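Abhydrolase domain-containing protein (Exiguobacterium antarcticum, PDB 5H3H) is an esterase of the alpha/beta hydrolase fold that probably hydrolyses carboxylic esters and may also act as a perhydrolase. Local coordinates at residues Gly204-His216 with Glu226-Ser238. Sequence-based numbering, arbitrary orientation.
Sequences GLPKITVDTLIMH and EFAEVMHENIAGS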
ATOM      1  N   GLY B 204       9.487   8.034   1.518  1.00 38.67           N
ATOM      2  CA  GLY B 204       8.093   7.742   1.257  1.00 33.83           C
ATOM      3  C   GLY B 204       7.297   8.830   0.555  1.00 34.06           C
ATOM      4  O   GLY B 204       6.330   8.505  -0.151  1.00 31.00           O
ATOM      5  N   LEU B 205       7.635  10.101   0.789  1.00 31.00           N
ATOM      6  CA  LEU B 205       6.934  11.242   0.165  1.00 33.62           C
ATOM      7  C   LEU B 205       6.658  11.132  -1.329  1.00 31.09           C
ATOM      8  O   LEU B 205       5.526  11.321  -1.762  1.00 30.09           O
ATOM      9  CB  LEU B 205       7.671  12.578   0.444  1.00 35.33           C
ATOM     10  CG  LEU B 205       7.715  13.171   1.864  1.00 38.81           C
ATOM     11  CD1 LEU B 205       8.000  14.669   1.837  1.00 37.81           C
ATOM     12  CD2 LEU B 205       6.422  12.894   2.622  1.00 39.55           C
ATOM     13  N   PRO B 206       7.681  10.804  -2.139  1.00 38.94           N
ATOM     14  CA  PRO B 206       7.369  10.580  -3.572  1.00 39.97           C
ATOM     15  C   PRO B 206       6.476   9.368  -3.930  1.00 41.79           C
ATOM     16  O   PRO B 206       6.134   9.222  -5.102  1.00 43.66           O
ATOM     17  CB  PRO B 206       8.744  10.427  -4.215  1.00 40.97           C
ATOM     18  CG  PRO B 206       9.721  10.295  -3.104  1.00 39.71           C
ATOM     19  CD  PRO B 206       9.128  10.967  -1.919  1.00 38.24           C
ATOM     20  N   LYS B 207       6.095   8.528  -2.967  1.00 36.80           N
ATOM     21  CA  LYS B 207       5.177   7.402  -3.206  1.00 38.29           C
ATOM     22  C   LYS B 207       3.733   7.780  -2.987  1.00 38.88           C
ATOM     23  O   LYS B 207       2.820   7.061  -3.401  1.00 42.33           O
ATOM     24  CB  LYS B 207       5.534   6.203  -2.322  1.00 39.32           C
ATOM     25  CG  LYS B 207       6.635   5.355  -2.917  1.00 44.65           C
ATOM     26  CD  LYS B 207       7.858   5.270  -2.021  1.00 48.10           C
ATOM     27  CE  LYS B 207       9.053   4.712  -2.785  1.00 50.90           C
ATOM     28  NZ  LYS B 207      10.058   4.113  -1.853  1.00 52.41           N
ATOM     29  N   ILE B 208       3.519   8.940  -2.377  1.00 36.75           N
ATOM     30  CA  ILE B 208       2.182   9.423  -2.126  1.00 35.01           C
ATOM     31  C   ILE B 208       1.626   9.831  -3.474  1.00 39.00           C
ATOM     32  O   ILE B 208       2.342  10.520  -4.213  1.00 36.82           O
ATOM     33  CB  ILE B 208       2.221  10.642  -1.145  1.00 31.81           C
ATOM     34  CG1 ILE B 208       2.776  10.179   0.194  1.00 32.85           C
ATOM     35  CG2 ILE B 208       0.844  11.290  -0.989  1.00 34.99           C
ATOM     36  CD1 ILE B 208       2.029   9.009   0.780  1.00 30.48           C
ATOM     37  N   THR B 209       0.392   9.382  -3.783  1.00 38.85           N
ATOM     38  CA  THR B 209      -0.338   9.691  -5.042  1.00 42.45           C
ATOM     39  C   THR B 209      -1.580  10.552  -4.864  1.00 41.02           C
ATOM     40  O   THR B 209      -2.087  11.097  -5.836  1.00 43.64           O
ATOM     41  CB  THR B 209      -0.890   8.398  -5.717  1.00 47.20           C
ATOM     42  OG1 THR B 209       0.093   7.372  -5.679  1.00 54.14           O
ATOM     43  CG2 THR B 209      -1.326   8.627  -7.173  1.00 54.82           C
ATOM     44  N   VAL B 210      -2.093  10.635  -3.643  1.00 32.37           N
ATOM     45  CA  VAL B 210      -3.379  11.249  -3.369  1.00 32.58           C
ATOM     46  C   VAL B 210      -3.234  12.760  -3.492  1.00 28.67           C
ATOM     47  O   VAL B 210      -2.174  13.311  -3.171  1.00 32.81           O
ATOM     48  CB  VAL B 210      -3.849  10.973  -1.902  1.00 34.95           C
ATOM     49  CG1 VAL B 210      -5.306  11.337  -1.733  1.00 36.25           C
ATOM     50  CG2 VAL B 210      -3.643   9.515  -1.519  1.00 40.40           C
ATOM     51  N   ASP B 211      -4.302  13.404  -3.914  1.00 26.53           N
ATOM     52  CA  ASP B 211      -4.443  14.867  -3.853  1.00 26.99           C
ATOM     53  C   ASP B 211      -4.143  15.390  -2.465  1.00 27.38           C
ATOM     54  O   ASP B 211      -4.831  15.016  -1.526  1.00 24.49           O
ATOM     55  CB  ASP B 211      -5.879  15.277  -4.173  1.00 30.92           C
ATOM     56  CG  ASP B 211      -6.224  15.197  -5.692  1.00 36.78           C
ATOM     57  OD1 ASP B 211      -5.384  14.806  -6.537  1.00 41.72           O
ATOM     58  OD2 ASP B 211      -7.373  15.544  -6.028  1.00 40.56           O
ATOM     59  N   THR B 212      -3.136  16.265  -2.360  1.00 26.84           N
ATOM     60  CA  THR B 212      -2.725  16.825  -1.069  1.00 27.59           C
ATOM     61  C   THR B 212      -2.816  18.364  -0.956  1.00 28.89           C
ATOM     62  O   THR B 212      -2.533  19.115  -1.928  1.00 25.92           O
ATOM     63  CB  THR B 212      -1.341  16.285  -0.708  1.00 29.10           C
ATOM     64  OG1 THR B 212      -1.376  14.845  -0.907  1.00 32.35           O
ATOM     65  CG2 THR B 212      -0.966  16.611   0.770  1.00 27.96           C
ATOM     66  N   LEU B 213      -3.266  18.811   0.226  1.00 28.16           N
ATOM     67  CA  LEU B 213      -3.149  20.198   0.668  1.00 26.30           C
ATOM     68  C   LEU B 213      -2.271  20.285   1.911  1.00 26.12           C
ATOM     69  O   LEU B 213      -2.565  19.604   2.907  1.00 23.68           O
ATOM     70  CB  LEU B 213      -4.507  20.734   1.037  1.00 31.13           C
ATOM     71  CG  LEU B 213      -4.501  22.141   1.636  1.00 31.52           C
ATOM     72  CD1 LEU B 213      -3.964  23.099   0.570  1.00 34.52           C
ATOM     73  CD2 LEU B 213      -5.882  22.548   2.121  1.00 28.79           C
ATOM     74  N   ILE B 214      -1.252  21.176   1.864  1.00 23.34           N
ATOM     75  CA  ILE B 214      -0.363  21.450   2.972  1.00 26.04           C
ATOM     76  C   ILE B 214      -0.792  22.808   3.532  1.00 26.56           C
ATOM     77  O   ILE B 214      -0.823  23.788   2.798  1.00 25.03           O
ATOM     78  CB  ILE B 214       1.142  21.546   2.537  1.00 30.61           C
ATOM     79  CG1 ILE B 214       1.586  20.376   1.634  1.00 34.47           C
ATOM     80  CG2 ILE B 214       2.072  21.704   3.753  1.00 29.62           C
ATOM     81  CD1 ILE B 214       1.306  19.034   2.229  1.00 37.03           C
ATOM     82  N   MET B 215      -1.080  22.837   4.827  1.00 23.94           N
ATOM     83  CA  MET B 215      -1.455  24.037   5.557  1.00 24.21           C
ATOM     84  C   MET B 215      -0.328  24.199   6.586  1.00 22.52           C
ATOM     85  O   MET B 215      -0.035  23.225   7.331  1.00 20.24           O
ATOM     86  CB  MET B 215      -2.835  23.825   6.254  1.00 25.96           C
ATOM     87  CG  MET B 215      -4.037  24.142   5.383  1.00 33.53           C
ATOM     88  SD  MET B 215      -5.685  24.244   6.176  1.00 38.73           S
ATOM     89  CE  MET B 215      -5.884  22.541   6.139  1.00 27.44           C
ATOM     90  N   HIS B 216       0.336  25.380   6.654  1.00 19.73           N
ATOM     91  CA  HIS B 216       1.408  25.514   7.639  1.00 20.52           C
ATOM     92  C   HIS B 216       1.631  26.995   8.020  1.00 22.03           C
ATOM     93  O   HIS B 216       1.545  27.880   7.153  1.00 25.62           O
ATOM     94  CB  HIS B 216       2.678  24.937   7.064  1.00 19.77           C
ATOM     95  CG  HIS B 216       3.574  24.306   8.059  1.00 19.79           C
ATOM     96  ND1 HIS B 216       3.811  22.959   8.056  1.00 20.56           N
ATOM     97  CD2 HIS B 216       4.363  24.832   9.024  1.00 18.49           C
ATOM     98  CE1 HIS B 216       4.697  22.671   9.001  1.00 22.39           C
ATOM     99  NE2 HIS B 216       5.035  23.797   9.607  1.00 22.12           N
ATOM    100  N   GLU B 226      10.025  25.415   7.016  1.00 30.09           N
ATOM    101  CA  GLU B 226      10.854  24.663   6.078  1.00 30.02           C
ATOM    102  C   GLU B 226      10.352  23.206   5.834  1.00 30.54           C
ATOM    103  O   GLU B 226      10.466  22.686   4.696  1.00 27.20           O
ATOM    104  CB  GLU B 226      12.327  24.674   6.470  1.00 32.81           C
ATOM    105  CG  GLU B 226      12.992  26.040   6.305  1.00 36.43           C
ATOM    106  CD  GLU B 226      13.041  26.881   7.569  1.00 41.48           C
ATOM    107  OE1 GLU B 226      12.187  26.720   8.481  1.00 34.93           O
ATOM    108  OE2 GLU B 226      13.969  27.717   7.650  1.00 47.70           O
ATOM    109  N   PHE B 227       9.802  22.562   6.866  1.00 25.85           N
ATOM    110  CA  PHE B 227       9.173  21.213   6.652  1.00 22.59           C
ATOM    111  C   PHE B 227       8.120  21.284   5.536  1.00 23.51           C
ATOM    112  O   PHE B 227       8.019  20.370   4.689  1.00 22.81           O
ATOM    113  CB  PHE B 227       8.435  20.735   7.895  1.00 21.89           C
ATOM    114  CG  PHE B 227       9.298  20.273   9.064  1.00 22.95           C
ATOM    115  CD1 PHE B 227      10.673  20.454   9.122  1.00 22.79           C
ATOM    116  CD2 PHE B 227       8.658  19.717  10.173  1.00 24.80           C
ATOM    117  CE1 PHE B 227      11.395  20.052  10.239  1.00 26.28           C
ATOM    118  CE2 PHE B 227       9.380  19.295  11.303  1.00 25.44           C
ATOM    119  CZ  PHE B 227      10.760  19.473  11.335  1.00 27.35           C
ATOM    120  N   ALA B 228       7.328  22.364   5.520  1.00 24.10           N
ATOM    121  CA  ALA B 228       6.274  22.535   4.514  1.00 25.35           C
ATOM    122  C   ALA B 228       6.835  22.656   3.109  1.00 27.41           C
ATOM    123  O   ALA B 228       6.327  22.068   2.188  1.00 27.04           O
ATOM    124  CB  ALA B 228       5.393  23.741   4.818  1.00 25.91           C
ATOM    125  N   GLU B 229       7.895  23.443   2.954  1.00 29.32           N
ATOM    126  CA  GLU B 229       8.591  23.523   1.670  1.00 29.02           C
ATOM    127  C   GLU B 229       9.055  22.154   1.187  1.00 27.37           C
ATOM    128  O   GLU B 229       8.932  21.815   0.021  1.00 26.63           O
ATOM    129  CB  GLU B 229       9.743  24.542   1.774  1.00 31.86           C
ATOM    130  CG  GLU B 229       9.208  25.973   1.793  1.00 35.13           C
ATOM    131  CD  GLU B 229      10.231  27.073   2.125  1.00 39.99           C
ATOM    132  OE1 GLU B 229      11.336  26.774   2.628  1.00 45.22           O
ATOM    133  OE2 GLU B 229       9.899  28.257   1.909  1.00 42.12           O
ATOM    134  N   VAL B 230       9.563  21.346   2.085  1.00 25.10           N
ATOM    135  CA  VAL B 230      10.063  20.038   1.716  1.00 28.58           C
ATOM    136  C   VAL B 230       8.909  19.131   1.265  1.00 30.79           C
ATOM    137  O   VAL B 230       8.991  18.455   0.219  1.00 30.21           O
ATOM    138  CB  VAL B 230      10.902  19.431   2.823  1.00 29.05           C
ATOM    139  CG1 VAL B 230      11.184  17.945   2.574  1.00 31.31           C
ATOM    140  CG2 VAL B 230      12.221  20.189   2.909  1.00 30.71           C
ATOM    141  N   MET B 231       7.815  19.187   1.999  1.00 25.86           N
ATOM    142  CA  MET B 231       6.663  18.372   1.660  1.00 27.10           C
ATOM    143  C   MET B 231       6.077  18.738   0.324  1.00 26.37           C
ATOM    144  O   MET B 231       5.720  17.845  -0.423  1.00 26.67           O
ATOM    145  CB  MET B 231       5.591  18.473   2.724  1.00 25.23           C
ATOM    146  CG  MET B 231       5.908  17.677   3.956  1.00 26.95           C
ATOM    147  SD  MET B 231       4.574  17.760   5.212  1.00 27.28           S
ATOM    148  CE  MET B 231       4.772  19.406   5.904  1.00 29.43           C
ATOM    149  N   HIS B 232       5.967  20.047   0.057  1.00 26.11           N
ATOM    150  CA  HIS B 232       5.397  20.597  -1.181  1.00 28.35           C
ATOM    151  C   HIS B 232       6.253  20.207  -2.415  1.00 30.14           C
ATOM    152  O   HIS B 232       5.717  20.025  -3.517  1.00 31.67           O
ATOM    153  CB  HIS B 232       5.258  22.138  -1.050  1.00 26.57           C
ATOM    154  CG  HIS B 232       4.466  22.812  -2.143  1.00 29.32           C
ATOM    155  ND1 HIS B 232       4.886  23.966  -2.766  1.00 32.45           N
ATOM    156  CD2 HIS B 232       3.249  22.541  -2.667  1.00 30.66           C
ATOM    157  CE1 HIS B 232       3.988  24.347  -3.655  1.00 30.58           C
ATOM    158  NE2 HIS B 232       2.990  23.488  -3.621  1.00 30.68           N
ATOM    159  N   GLU B 233       7.563  20.112  -2.233  1.00 33.86           N
ATOM    160  CA  GLU B 233       8.432  19.764  -3.332  1.00 40.58           C
ATOM    161  C   GLU B 233       8.291  18.287  -3.689  1.00 40.21           C
ATOM    162  O   GLU B 233       8.321  17.949  -4.875  1.00 47.05           O
ATOM    163  CB  GLU B 233       9.906  20.112  -3.049  1.00 44.13           C
ATOM    164  CG  GLU B 233      10.242  21.529  -3.481  1.00 48.61           C
ATOM    165  CD  GLU B 233      11.722  21.745  -3.671  1.00 50.68           C
ATOM    166  OE1 GLU B 233      12.145  22.208  -4.765  1.00 54.58           O
ATOM    167  OE2 GLU B 233      12.456  21.446  -2.708  1.00 55.70           O
ATOM    168  N   ASN B 234       8.090  17.450  -2.678  1.00 32.58           N
ATOM    169  CA  ASN B 234       8.194  16.003  -2.804  1.00 33.23           C
ATOM    170  C   ASN B 234       6.891  15.217  -2.928  1.00 36.22           C
ATOM    171  O   ASN B 234       6.914  14.052  -3.386  1.00 39.32           O
ATOM    172  CB  ASN B 234       9.063  15.431  -1.658  1.00 33.82           C
ATOM    173  CG  ASN B 234      10.526  15.843  -1.799  1.00 40.83           C
ATOM    174  OD1 ASN B 234      11.199  15.400  -2.718  1.00 40.11           O
ATOM    175  ND2 ASN B 234      11.013  16.720  -0.906  1.00 37.85           N
ATOM    176  N   ILE B 235       5.776  15.801  -2.507  1.00 28.66           N
ATOM    177  CA  ILE B 235       4.475  15.150  -2.682  1.00 30.37           C
ATOM    178  C   ILE B 235       3.894  15.722  -3.975  1.00 32.27           C
ATOM    179  O   ILE B 235       3.677  16.942  -4.099  1.00 29.65           O
ATOM    180  CB  ILE B 235       3.514  15.430  -1.513  1.00 30.86           C
ATOM    181  CG1 ILE B 235       4.096  14.891  -0.181  1.00 27.64           C
ATOM    182  CG2 ILE B 235       2.110  14.886  -1.817  1.00 30.76           C
ATOM    183  CD1 ILE B 235       3.326  15.348   1.014  1.00 27.33           C
ATOM    184  N   ALA B 236       3.616  14.816  -4.917  1.00 36.10           N
ATOM    185  CA  ALA B 236       3.109  15.126  -6.235  1.00 33.60           C
ATOM    186  C   ALA B 236       1.771  15.821  -6.254  1.00 32.49           C
ATOM    187  O   ALA B 236       0.781  15.425  -5.584  1.00 34.95           O
ATOM    188  CB  ALA B 236       3.043  13.844  -7.044  1.00 33.38           C
ATOM    189  N   GLY B 237       1.736  16.922  -6.965  1.00 31.63           N
ATOM    190  CA  GLY B 237       0.540  17.706  -7.041  1.00 33.23           C
ATOM    191  C   GLY B 237       0.064  18.442  -5.794  1.00 32.90           C
ATOM    192  O   GLY B 237      -0.888  19.167  -5.907  1.00 29.24           O
ATOM    193  N   SER B 238       0.704  18.271  -4.624  1.00 32.57           N
ATOM    194  CA  SER B 238       0.343  19.036  -3.408  1.00 31.11           C
ATOM    195  C   SER B 238       0.185  20.558  -3.616  1.00 30.08           C
ATOM    196  O   SER B 238       0.995  21.169  -4.311  1.00 32.11           O
ATOM    197  CB  SER B 238       1.367  18.796  -2.292  1.00 33.43           C
ATOM    198  OG  SER B 238       2.676  19.256  -2.625  1.00 30.57           O
TER
HETATM  199  O   HOH W   1       0.527  12.829  -4.666  1.00 40.81           O
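Ile235 lies across Thr212, its CG2 methyl 3.6 Å from Thr212 OG1 and the side chains nearly at right angles. Ile208 CG2 meets the same methyl, while Leu205 CD2 packs on Ile235 CG1, 4.2 Å away; branched residues suit a spot touched from several directions. Farther along, Ile214 CG2 touches Ala228 CB and Met231 CE, and His216 lies obliquely against Ala228, small enough for helix and strand axes to approach to 9.0 Å. Leu205 CD1 reaches Asn234 CB at 3.7 Å; Ser238 CA makes a CA-H...O contact with Thr212 O (3.2 Å). Thr212 is positioned by its hydroxyl: OG1, beside the backbone N (chi1 -48°), donates to Val210 O at 2.8 Å from above the carbonyl plane; a valine here would probably leave the backbone entering the strand freer to shift. Ser238 OG and N both donate to Ile235 O from one face, closing the type II turn, where Gly237 takes a positive phi. Water 1 can donate to Ile208 O and Ala236 O, among other acceptors. Strand 211-216 and helix 226-234 run antiparallel (171°) in the beta-alpha-beta crossover to strand 239-243. His216 NE2 bonds Cys223 O, but buried ND1 has no modelled partner; mainly apolar burial joins the segments, their side-chain hydrogen bonds being spent internally.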